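PDB 6VJR: vinylacetyl-CoA Delta-isomerase from Nitrosopumilus maritimus SCM1, which probably catalyses the isomerisation of vinylacetyl-CoA and the dehydration of 4-hydroxybutyryl-CoA, using FAD and a [4Fe-4S] cluster. Local coordinates for residues V19-E24 against Y226-Q231; V30-I35 against R236-G241; D242-N247 against I424-E429. All coordinates share one frame; numbering follows the deposited sequence.

Contact 1: residues V19-E24 against Y226-Q231; sequences VYLFGE and YIYGRQ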
loop_
_atom_site.group_PDB
_atom_site.type_symbol
_atom_site.label_atom_id
_atom_site.label_comp_id
_atom_site.label_asym_id
_atom_site.label_seq_id
_atom_site.Cartn_x
_atom_site.Cartn_y
_atom_site.Cartn_z
ATOM N N VAL A 19 8.483 -15.708 40.740
ATOM C CA VAL A 19 8.057 -14.750 39.725
ATOM C C VAL A 19 8.363 -13.336 40.191
ATOM O O VAL A 19 7.845 -12.898 41.214
ATOM C CB VAL A 19 6.559 -14.866 39.395
ATOM C CG1 VAL A 19 6.107 -13.823 38.387
ATOM C CG2 VAL A 19 6.181 -16.256 38.949
ATOM N N TYR A 20 9.167 -12.625 39.410
ATOM C CA TYR A 20 9.444 -11.224 39.700
ATOM C C TYR A 20 8.594 -10.327 38.806
ATOM O O TYR A 20 8.609 -10.504 37.595
ATOM C CB TYR A 20 10.921 -10.902 39.492
ATOM C CG TYR A 20 11.783 -11.512 40.578
ATOM C CD1 TYR A 20 11.755 -11.030 41.876
ATOM C CD2 TYR A 20 12.597 -12.584 40.307
ATOM C CE1 TYR A 20 12.513 -11.599 42.882
ATOM C CE2 TYR A 20 13.388 -13.127 41.295
ATOM C CZ TYR A 20 13.346 -12.646 42.593
ATOM O OH TYR A 20 14.053 -13.220 43.626
ATOM N N LEU A 21 7.874 -9.374 39.433
ATOM C CA LEU A 21 7.124 -8.348 38.715
ATOM C C LEU A 21 7.244 -7.049 39.490
ATOM O O LEU A 21 6.871 -6.989 40.657
ATOM C CB LEU A 21 5.668 -8.802 38.575
ATOM C CG LEU A 21 4.677 -7.779 38.009
ATOM C CD1 LEU A 21 5.122 -7.178 36.697
ATOM C CD2 LEU A 21 3.357 -8.478 37.843
ATOM N N PHE A 22 7.792 -6.007 38.836
ATOM C CA PHE A 22 7.985 -4.715 39.460
ATOM C C PHE A 22 8.826 -4.820 40.727
ATOM O O PHE A 22 8.607 -4.068 41.702
ATOM C CB PHE A 22 6.647 -4.040 39.777
ATOM C CG PHE A 22 5.795 -3.738 38.566
ATOM C CD1 PHE A 22 6.327 -3.105 37.445
ATOM C CD2 PHE A 22 4.437 -4.037 38.583
ATOM C CE1 PHE A 22 5.516 -2.812 36.358
ATOM C CE2 PHE A 22 3.633 -3.786 37.472
ATOM C CZ PHE A 22 4.199 -3.193 36.350
ATOM N N GLY A 23 9.846 -5.687 40.666
ATOM C CA GLY A 23 10.827 -5.802 41.728
ATOM C C GLY A 23 10.311 -6.512 42.980
ATOM O O GLY A 23 10.923 -6.369 44.038
ATOM N N GLU A 24 9.200 -7.249 42.862
ATOM C CA GLU A 24 8.647 -7.972 43.984
ATOM C C GLU A 24 8.370 -9.404 43.541
ATOM O O GLU A 24 8.054 -9.627 42.378
ATOM C CB GLU A 24 7.344 -7.326 44.430
ATOM C CG GLU A 24 7.498 -5.890 44.891
ATOM C CD GLU A 24 8.093 -5.686 46.268
ATOM O OE1 GLU A 24 8.342 -4.504 46.568
ATOM O OE2 GLU A 24 8.339 -6.678 47.012
ATOM N N TYR A 226 11.207 -16.668 36.812
ATOM C CA TYR A 226 10.394 -15.958 35.824
ATOM C C TYR A 226 10.468 -14.468 36.098
ATOM O O TYR A 226 10.264 -14.040 37.243
ATOM C CB TYR A 226 8.920 -16.382 35.872
ATOM C CG TYR A 226 8.677 -17.852 35.621
ATOM C CD1 TYR A 226 8.697 -18.751 36.675
ATOM C CD2 TYR A 226 8.443 -18.352 34.351
ATOM C CE1 TYR A 226 8.460 -20.107 36.477
ATOM C CE2 TYR A 226 8.201 -19.702 34.143
ATOM C CZ TYR A 226 8.215 -20.587 35.204
ATOM O OH TYR A 226 7.980 -21.908 34.926
ATOM N N ILE A 227 10.760 -13.683 35.043
ATOM C CA ILE A 227 10.770 -12.237 35.151
ATOM C C ILE A 227 9.710 -11.687 34.196
ATOM O O ILE A 227 9.832 -11.836 32.996
ATOM C CB ILE A 227 12.155 -11.632 34.928
ATOM C CG1 ILE A 227 13.236 -12.286 35.806
ATOM C CG2 ILE A 227 12.059 -10.134 35.197
ATOM C CD1 ILE A 227 14.634 -11.809 35.521
ATOM N N TYR A 228 8.650 -11.132 34.770
ATOM C CA TYR A 228 7.461 -10.772 34.015
ATOM C C TYR A 228 7.765 -9.627 33.047
ATOM O O TYR A 228 8.461 -8.699 33.395
ATOM C CB TYR A 228 6.359 -10.360 34.993
ATOM C CG TYR A 228 4.945 -10.727 34.564
ATOM C CD1 TYR A 228 4.413 -11.974 34.890
ATOM C CD2 TYR A 228 4.139 -9.851 33.856
ATOM C CE1 TYR A 228 3.168 -12.363 34.466
ATOM C CE2 TYR A 228 2.863 -10.228 33.454
ATOM C CZ TYR A 228 2.378 -11.475 33.785
ATOM O OH TYR A 228 1.131 -11.854 33.392
ATOM N N GLY A 229 7.164 -9.654 31.857
ATOM C CA GLY A 229 7.264 -8.533 30.940
ATOM C C GLY A 229 6.210 -7.455 31.206
ATOM O O GLY A 229 5.064 -7.726 31.480
ATOM N N ARG A 230 6.605 -6.191 31.037
ATOM C CA ARG A 230 5.645 -5.104 31.046
ATOM C C ARG A 230 4.818 -5.155 29.770
ATOM O O ARG A 230 5.211 -5.780 28.791
ATOM C CB ARG A 230 6.337 -3.750 31.120
ATOM C CG ARG A 230 6.989 -3.444 32.454
ATOM C CD ARG A 230 7.123 -1.965 32.679
ATOM N NE ARG A 230 5.820 -1.382 33.014
ATOM C CZ ARG A 230 5.665 -0.313 33.786
ATOM N NH1 ARG A 230 6.717 0.422 34.164
ATOM N NH2 ARG A 230 4.442 0.083 34.099
ATOM N N GLN A 231 3.690 -4.474 29.777
ATOM C CA GLN A 231 2.887 -4.264 28.593
ATOM C C GLN A 231 2.449 -2.794 28.606
ATOM O O GLN A 231 2.294 -2.212 29.699
ATOM C CB GLN A 231 1.648 -5.152 28.544
ATOM C CG GLN A 231 1.972 -6.632 28.512
ATOM C CD GLN A 231 0.751 -7.488 28.280
ATOM O OE1 GLN A 231 -0.352 -7.152 28.717
ATOM N NE2 GLN A 231 0.926 -8.581 27.548
#
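Y20 joins strand 19-21 to strand 224-228 by both polar atoms of its backbone: its N donates to Y226 O at 2.8 Å, and its O accepts from Y228 N at 2.9 Å. Both bonds are nearly straight, as expected of a regular parallel pairing in a mixed sheet. V19 and Y226 share one face, where V19 CG2 rests against Y226 CB; Y20 and I227 occupy the other. The branched V19 and I227 and the aromatic Y20 and Y226 suit the extended backbone. Farther along, L21 lies beside Y228, CD1 3.8 Å from Y228 CB and CD2 over one face of the ring.

After the strands a type I' turn from L21 to E24 carries F22, and the far end of its ring comes close to R230. The arginine chain leaves CB and CG without meeting the turn, and at CD comes 4.1 Å from F22 CE1. A bend there (chi3 75°) lays the guanidinium across the ring edge: NE and CZ each lie 3.6 Å from F22 CE1, which sits over the centre of the guanidinium face, the two planes 79° apart. At the tip, NH2 lies 3.8 Å from the same F22 CE1. NE also pairs with D234, and NH1 reaches E239 and D244 of the second subunit. Replacing R230 by an alanine would probably strip those acidic groups of a positive partner and take away the flat surface under the F22 edge. Because the ring edge takes up a face of the guanidinium, NE and NH1 can still pair with carboxylates, and one arginine can serve packing within the chain and charge pairing between subunits.

Contact 2: residues V30-I35 against R236-G241; sequences VDHPMI and RSMEEG. With NA (sodium ion), chain K; NA (sodium ion), chain L.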
loop_
_atom_site.group_PDB
_atom_site.type_symbol
_atom_site.label_atom_id
_atom_site.label_comp_id
_atom_site.label_asym_id
_atom_site.label_seq_id
_atom_site.Cartn_x
_atom_site.Cartn_y
_atom_site.Cartn_z
ATOM N N VAL A 30 -2.515 -15.968 40.639
ATOM C CA VAL A 30 -3.946 -16.056 40.356
ATOM C C VAL A 30 -4.669 -14.854 40.951
ATOM O O VAL A 30 -5.739 -14.478 40.481
ATOM C CB VAL A 30 -4.562 -17.360 40.905
ATOM C CG1 VAL A 30 -6.070 -17.419 40.707
ATOM C CG2 VAL A 30 -3.950 -18.581 40.273
ATOM N N ASP A 31 -4.121 -14.309 42.042
ATOM C CA ASP A 31 -4.746 -13.199 42.732
ATOM C C ASP A 31 -4.139 -11.848 42.361
ATOM O O ASP A 31 -4.519 -10.833 42.944
ATOM C CB ASP A 31 -4.625 -13.446 44.218
ATOM C CG ASP A 31 -5.467 -14.592 44.752
ATOM O OD1 ASP A 31 -6.449 -14.967 44.092
ATOM O OD2 ASP A 31 -5.100 -15.105 45.820
ATOM N N HIS A 32 -3.192 -11.813 41.434
ATOM C CA HIS A 32 -2.567 -10.549 41.073
ATOM C C HIS A 32 -3.379 -9.936 39.941
ATOM O O HIS A 32 -3.526 -10.546 38.882
ATOM C CB HIS A 32 -1.119 -10.740 40.649
ATOM C CG HIS A 32 -0.346 -9.473 40.518
ATOM N ND1 HIS A 32 -0.667 -8.459 39.656
ATOM C CD2 HIS A 32 0.730 -9.077 41.220
ATOM C CE1 HIS A 32 0.234 -7.490 39.813
ATOM N NE2 HIS A 32 1.098 -7.856 40.764
ATOM N N PRO A 33 -3.916 -8.706 40.091
ATOM C CA PRO A 33 -4.780 -8.139 39.056
ATOM C C PRO A 33 -4.142 -7.922 37.686
ATOM O O PRO A 33 -4.841 -7.836 36.685
ATOM C CB PRO A 33 -5.209 -6.786 39.603
ATOM C CG PRO A 33 -4.534 -6.609 40.919
ATOM C CD PRO A 33 -3.754 -7.837 41.264
ATOM N N MET A 34 -2.815 -7.857 37.611
ATOM C CA MET A 34 -2.180 -7.706 36.315
ATOM C C MET A 34 -2.099 -9.029 35.570
ATOM O O MET A 34 -2.051 -9.042 34.331
ATOM C CB MET A 34 -0.781 -7.101 36.453
ATOM C CG MET A 34 -0.129 -6.764 35.142
ATOM S SD MET A 34 1.349 -5.766 35.337
ATOM C CE MET A 34 2.409 -6.407 34.017
ATOM N N ILE A 35 -2.124 -10.127 36.318
ATOM C CA ILE A 35 -1.912 -11.463 35.783
ATOM C C ILE A 35 -3.245 -12.180 35.571
ATOM O O ILE A 35 -3.394 -12.975 34.635
ATOM C CB ILE A 35 -0.966 -12.249 36.696
ATOM C CG1 ILE A 35 0.359 -11.495 36.921
ATOM C CG2 ILE A 35 -0.743 -13.675 36.175
ATOM C CD1 ILE A 35 1.328 -12.219 37.843
ATOM N N ARG A 236 -3.033 -0.328 34.365
ATOM C CA ARG A 236 -4.435 0.001 34.494
ATOM C C ARG A 236 -5.187 -1.139 35.171
ATOM O O ARG A 236 -6.228 -0.918 35.825
ATOM C CB ARG A 236 -5.072 0.305 33.145
ATOM C CG ARG A 236 -4.522 1.606 32.579
ATOM C CD ARG A 236 -5.270 2.046 31.383
ATOM N NE ARG A 236 -4.705 3.218 30.711
ATOM C CZ ARG A 236 -5.235 3.820 29.671
ATOM N NH1 ARG A 236 -6.387 3.431 29.212
ATOM N NH2 ARG A 236 -4.616 4.849 29.064
ATOM N N SER A 237 -4.713 -2.357 34.933
ATOM C CA SER A 237 -5.301 -3.541 35.530
ATOM C C SER A 237 -5.314 -3.454 37.056
ATOM O O SER A 237 -6.188 -4.038 37.679
ATOM C CB SER A 237 -4.562 -4.790 35.094
ATOM O OG SER A 237 -3.224 -4.787 35.582
ATOM N N MET A 238 -4.301 -2.806 37.631
ATOM C CA MET A 238 -4.096 -2.715 39.062
ATOM C C MET A 238 -4.842 -1.535 39.683
ATOM O O MET A 238 -4.839 -1.406 40.904
ATOM C CB MET A 238 -2.597 -2.608 39.363
ATOM C CG MET A 238 -1.871 -3.851 38.888
ATOM S SD MET A 238 -0.081 -3.722 38.755
ATOM C CE MET A 238 0.383 -3.401 40.461
ATOM N N GLU A 239 -5.406 -0.659 38.850
ATOM C CA GLU A 239 -6.203 0.462 39.317
ATOM C C GLU A 239 -7.628 -0.024 39.556
ATOM O O GLU A 239 -8.111 -0.896 38.847
ATOM C CB GLU A 239 -6.317 1.590 38.285
ATOM C CG GLU A 239 -5.005 2.147 37.735
ATOM C CD GLU A 239 -5.206 2.970 36.450
ATOM O OE1 GLU A 239 -4.149 3.418 35.895
ATOM O OE2 GLU A 239 -6.412 3.166 35.998
ATOM N N GLU A 240 -8.283 0.556 40.554
ATOM C CA GLU A 240 -9.693 0.312 40.768
ATOM C C GLU A 240 -10.431 0.864 39.558
ATOM O O GLU A 240 -10.033 1.863 38.932
ATOM C CB GLU A 240 -10.229 0.969 42.041
ATOM C CG GLU A 240 -9.526 0.449 43.284
ATOM C CD GLU A 240 -10.268 -0.658 44.011
ATOM O OE1 GLU A 240 -10.615 -1.661 43.349
ATOM O OE2 GLU A 240 -10.512 -0.500 45.237
ATOM N N GLY A 241 -11.475 0.151 39.209
ATOM C CA GLY A 241 -12.306 0.474 38.073
ATOM C C GLY A 241 -11.874 -0.364 36.878
ATOM O O GLY A 241 -10.687 -0.643 36.697
HETATM NA NA NA K . -8.526 -0.962 36.216
HETATM NA NA NA L . -8.322 -5.115 37.875
HETATM O O HOH W 1 -7.504 -7.092 36.570
HETATM O O HOH W 2 -8.666 1.559 36.045
HETATM O O HOH W 3 -9.023 -3.242 36.466
HETATM O O HOH W 4 -10.679 -6.164 37.419
HETATM O O HOH W 5 -8.637 -6.329 39.476
#
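P33 faces M238 and M34 faces S237 with CA atoms 5.5 and 5.3 Å apart, a close meeting of two irregular backbones. A turn closed by I35 N to H32 O shapes the first, and the end of a 3-10 segment, 236-238, the second. No direct hydrogen bond spans them; the polar link is indirect. P33 O accepts a hydrogen bond from water 1. That water is coordinated to a sodium ion, and S237 O is a ligand of the same ion at 2.4 Å. Water 3 joins this ion to the second sodium, whose protein ligands are the carbonyl oxygens of R236, E239 and G241 together with D245 OD1. G241 suits its place because its backbone angles would press a CB against the preceding carbonyl oxygen.

Among the side chains, M238 packs against H32, P33 and M34. Its SD comes to the edge of the H32 ring, 3.9 Å from H32 CE1, a Met-aromatic contact, and lies 4.1 Å from M34 CB. Its CG meets P33 CG. The imidazole is brought there with CG anti to the backbone N (chi1 -169°), a setting that also lets ND1 accept M34 N in the ring plane at 3.0 Å, which helps hold the ring in this rotation. S237 CB approaches P33 O.

No oxygen pairs directly with a polar group across the contact, and P33 O reaches S237 O only by way of water 1 and a sodium ion. The loop ahead of helix 36-51 thus meets the sodium-binding loop through direct, largely apolar packing combined with an indirect polar link.

Contact 3: residues D242-N247 against I424-E429; sequences DIDDGN and ILRLIE. With NA (sodium ion), chain K.
R426 and D244 both set CG anti to their own carbonyl carbon, and R426 then folds at its second torsion (chi2 -66°), turning its chain along the backbone of 243-244. The two side chains run side by side, which brings R426 NE 3.0 Å from D244 OD1 in a salt bridge. The carboxylate and guanidinium planes stand 80° apart, and the NE approaches OD1 from above the carboxylate plane, 54° out of it. On the way, R426 CB lies 3.2 Å from I243 O and CG lies 4.1 Å from I243 CG2; the stem therefore lies against I243 while its charged end goes on to D244. NH1 reaches forward along the helix, three residues on, to E429 OE1 at 2.9 Å, making a D244-R426-E429 network.

Segment 242-247 makes a type I turn from I243 to G246, closed by G246 N to I243 O, and G246, the last residue of the turn, is seated against helix 418-432. That helix belongs to the C-terminal region, related to the acyl-CoA dehydrogenases, so the turn joins the N-terminal and C-terminal portions of the protein. G246 CA comes 3.5 Å from R426 O; a CB would lie only 2.4 Å from that oxygen, and the positive phi likewise favours glycine. Beside it, L427 CD1 touches N247 CB at 3.9 Å.

Further bonds complete the network: R426 NH2 bonds L391 O, and D244 OD2 accepts from E394 N of its own chain and forms a salt bridge with R230 of the second subunit. D245, directed away from the helix, spends OD1 on a sodium ion at 2.4 Å. Its OD2 accepts a hydrogen bond from water 3. That water is itself coordinated to the ion.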
loop_
_atom_site.group_PDB
_atom_site.type_symbol
_atom_site.label_atom_id
_atom_site.label_comp_id
_atom_site.label_asym_id
_atom_site.label_seq_id
_atom_site.Cartn_x
_atom_site.Cartn_y
_atom_site.Cartn_z
ATOM N N ASP A 242 -12.841 -0.714 36.031
ATOM C CA ASP A 242 -12.586 -1.595 34.913
ATOM C C ASP A 242 -12.734 -0.914 33.548
ATOM O O ASP A 242 -12.347 -1.505 32.552
ATOM C CB ASP A 242 -13.505 -2.802 35.007
ATOM C CG ASP A 242 -13.179 -3.774 36.138
ATOM O OD1 ASP A 242 -12.031 -3.715 36.694
ATOM O OD2 ASP A 242 -14.067 -4.597 36.449
ATOM N N ILE A 243 -13.292 0.292 33.465
ATOM C CA ILE A 243 -13.519 0.911 32.173
ATOM C C ILE A 243 -12.206 1.212 31.449
ATOM O O ILE A 243 -12.091 0.886 30.279
ATOM C CB ILE A 243 -14.428 2.132 32.302
ATOM C CG1 ILE A 243 -15.834 1.755 32.769
ATOM C CG2 ILE A 243 -14.443 2.933 31.011
ATOM C CD1 ILE A 243 -16.762 2.939 32.941
ATOM N N ASP A 244 -11.221 1.790 32.142
ATOM C CA ASP A 244 -10.020 2.256 31.458
ATOM C C ASP A 244 -9.170 1.098 30.930
ATOM O O ASP A 244 -8.369 1.275 30.030
ATOM C CB ASP A 244 -9.242 3.237 32.319
ATOM C CG ASP A 244 -9.990 4.521 32.631
ATOM O OD1 ASP A 244 -10.987 4.767 31.930
ATOM O OD2 ASP A 244 -9.580 5.248 33.581
ATOM N N ASP A 245 -9.377 -0.118 31.439
ATOM C CA ASP A 245 -8.712 -1.301 30.933
ATOM C C ASP A 245 -9.117 -1.679 29.493
ATOM O O ASP A 245 -8.370 -2.409 28.797
ATOM C CB ASP A 245 -9.029 -2.549 31.764
ATOM C CG ASP A 245 -8.825 -2.509 33.281
ATOM O OD1 ASP A 245 -8.875 -1.428 33.884
ATOM O OD2 ASP A 245 -8.594 -3.571 33.885
ATOM N N GLY A 246 -10.337 -1.294 29.079
ATOM C CA GLY A 246 -10.876 -1.583 27.753
ATOM C C GLY A 246 -11.463 -2.977 27.671
ATOM O O GLY A 246 -12.665 -3.141 27.455
ATOM N N ASN A 247 -10.591 -3.979 27.794
ATOM C CA ASN A 247 -10.979 -5.364 27.976
ATOM C C ASN A 247 -10.495 -5.778 29.356
ATOM O O ASN A 247 -9.320 -6.114 29.563
ATOM C CB ASN A 247 -10.319 -6.192 26.890
ATOM C CG ASN A 247 -10.648 -7.665 26.921
ATOM O OD1 ASN A 247 -11.129 -8.211 27.929
ATOM N ND2 ASN A 247 -10.401 -8.307 25.781
ATOM N N ILE A 424 -16.537 1.598 24.824
ATOM C CA ILE A 424 -16.149 1.114 23.506
ATOM C C ILE A 424 -14.867 1.839 23.050
ATOM O O ILE A 424 -13.983 1.230 22.460
ATOM C CB ILE A 424 -17.280 1.160 22.465
ATOM C CG1 ILE A 424 -16.992 0.134 21.368
ATOM C CG2 ILE A 424 -17.508 2.562 21.915
ATOM C CD1 ILE A 424 -17.256 -1.295 21.808
ATOM N N LEU A 425 -14.730 3.131 23.349
ATOM C CA LEU A 425 -13.496 3.847 23.053
ATOM C C LEU A 425 -12.287 3.230 23.758
ATOM O O LEU A 425 -11.226 3.050 23.143
ATOM C CB LEU A 425 -13.637 5.334 23.375
ATOM C CG LEU A 425 -14.586 6.137 22.475
ATOM C CD1 LEU A 425 -14.992 7.416 23.132
ATOM C CD2 LEU A 425 -13.898 6.428 21.159
ATOM N N ARG A 426 -12.460 2.884 25.035
ATOM C CA ARG A 426 -11.387 2.213 25.791
ATOM C C ARG A 426 -11.022 0.866 25.159
ATOM O O ARG A 426 -9.869 0.478 25.160
ATOM C CB ARG A 426 -11.736 2.064 27.275
ATOM C CG ARG A 426 -11.683 3.416 27.990
ATOM C CD ARG A 426 -10.275 3.967 28.034
ATOM N NE ARG A 426 -10.214 5.058 28.998
ATOM C CZ ARG A 426 -9.519 6.206 28.806
ATOM N NH1 ARG A 426 -8.604 6.247 27.866
ATOM N NH2 ARG A 426 -9.705 7.230 29.625
ATOM N N LEU A 427 -12.019 0.105 24.668
ATOM C CA LEU A 427 -11.733 -1.145 23.989
ATOM C C LEU A 427 -10.820 -0.916 22.776
ATOM O O LEU A 427 -9.817 -1.642 22.579
ATOM C CB LEU A 427 -12.977 -1.957 23.680
ATOM C CG LEU A 427 -12.717 -3.307 23.021
ATOM C CD1 LEU A 427 -11.912 -4.246 23.900
ATOM C CD2 LEU A 427 -14.030 -3.933 22.616
ATOM N N ILE A 428 -11.165 0.087 21.962
ATOM C CA ILE A 428 -10.350 0.420 20.787
ATOM C C ILE A 428 -8.939 0.830 21.209
ATOM O O ILE A 428 -7.964 0.352 20.630
ATOM C CB ILE A 428 -11.039 1.467 19.898
ATOM C CG1 ILE A 428 -12.353 0.926 19.362
ATOM C CG2 ILE A 428 -10.116 1.850 18.749
ATOM C CD1 ILE A 428 -13.230 1.956 18.660
ATOM N N GLU A 429 -8.821 1.684 22.227
ATOM C CA GLU A 429 -7.510 2.068 22.744
ATOM C C GLU A 429 -6.702 0.841 23.187
ATOM O O GLU A 429 -5.531 0.682 22.875
ATOM C CB GLU A 429 -7.688 3.069 23.885
ATOM C CG GLU A 429 -6.384 3.652 24.407
ATOM C CD GLU A 429 -6.437 4.293 25.812
ATOM O OE1 GLU A 429 -7.395 3.992 26.577
ATOM O OE2 GLU A 429 -5.537 5.103 26.165
HETATM NA NA NA K . -8.526 -0.962 36.216
HETATM O O HOH W 3 -9.023 -3.242 36.466
HETATM O O HOH W 6 -7.758 0.914 27.234
HETATM O O HOH W 2 -8.666 1.559 36.045
#

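How the contacts relate
From the N terminus, the chain passes 19-24 and then 30-35 before travelling some two hundred residues to reach their partners, 226-231 and 236-241. Contacts 1 and 2 therefore cross: their segments alternate, and they touch through F22 with M34 and L21 with H32. Both lie inside the N-terminal part of the protein and tie the chain's beginning to strand 224-228 and the loop after it. Contact 3 follows in series, leaving that same loop at 242-247 to close on helix 418-432 in the C-terminal part. R236 joins contacts 2 and 3 by a salt bridge to E429, and a sodium ion is common to both. All three touch the second subunit.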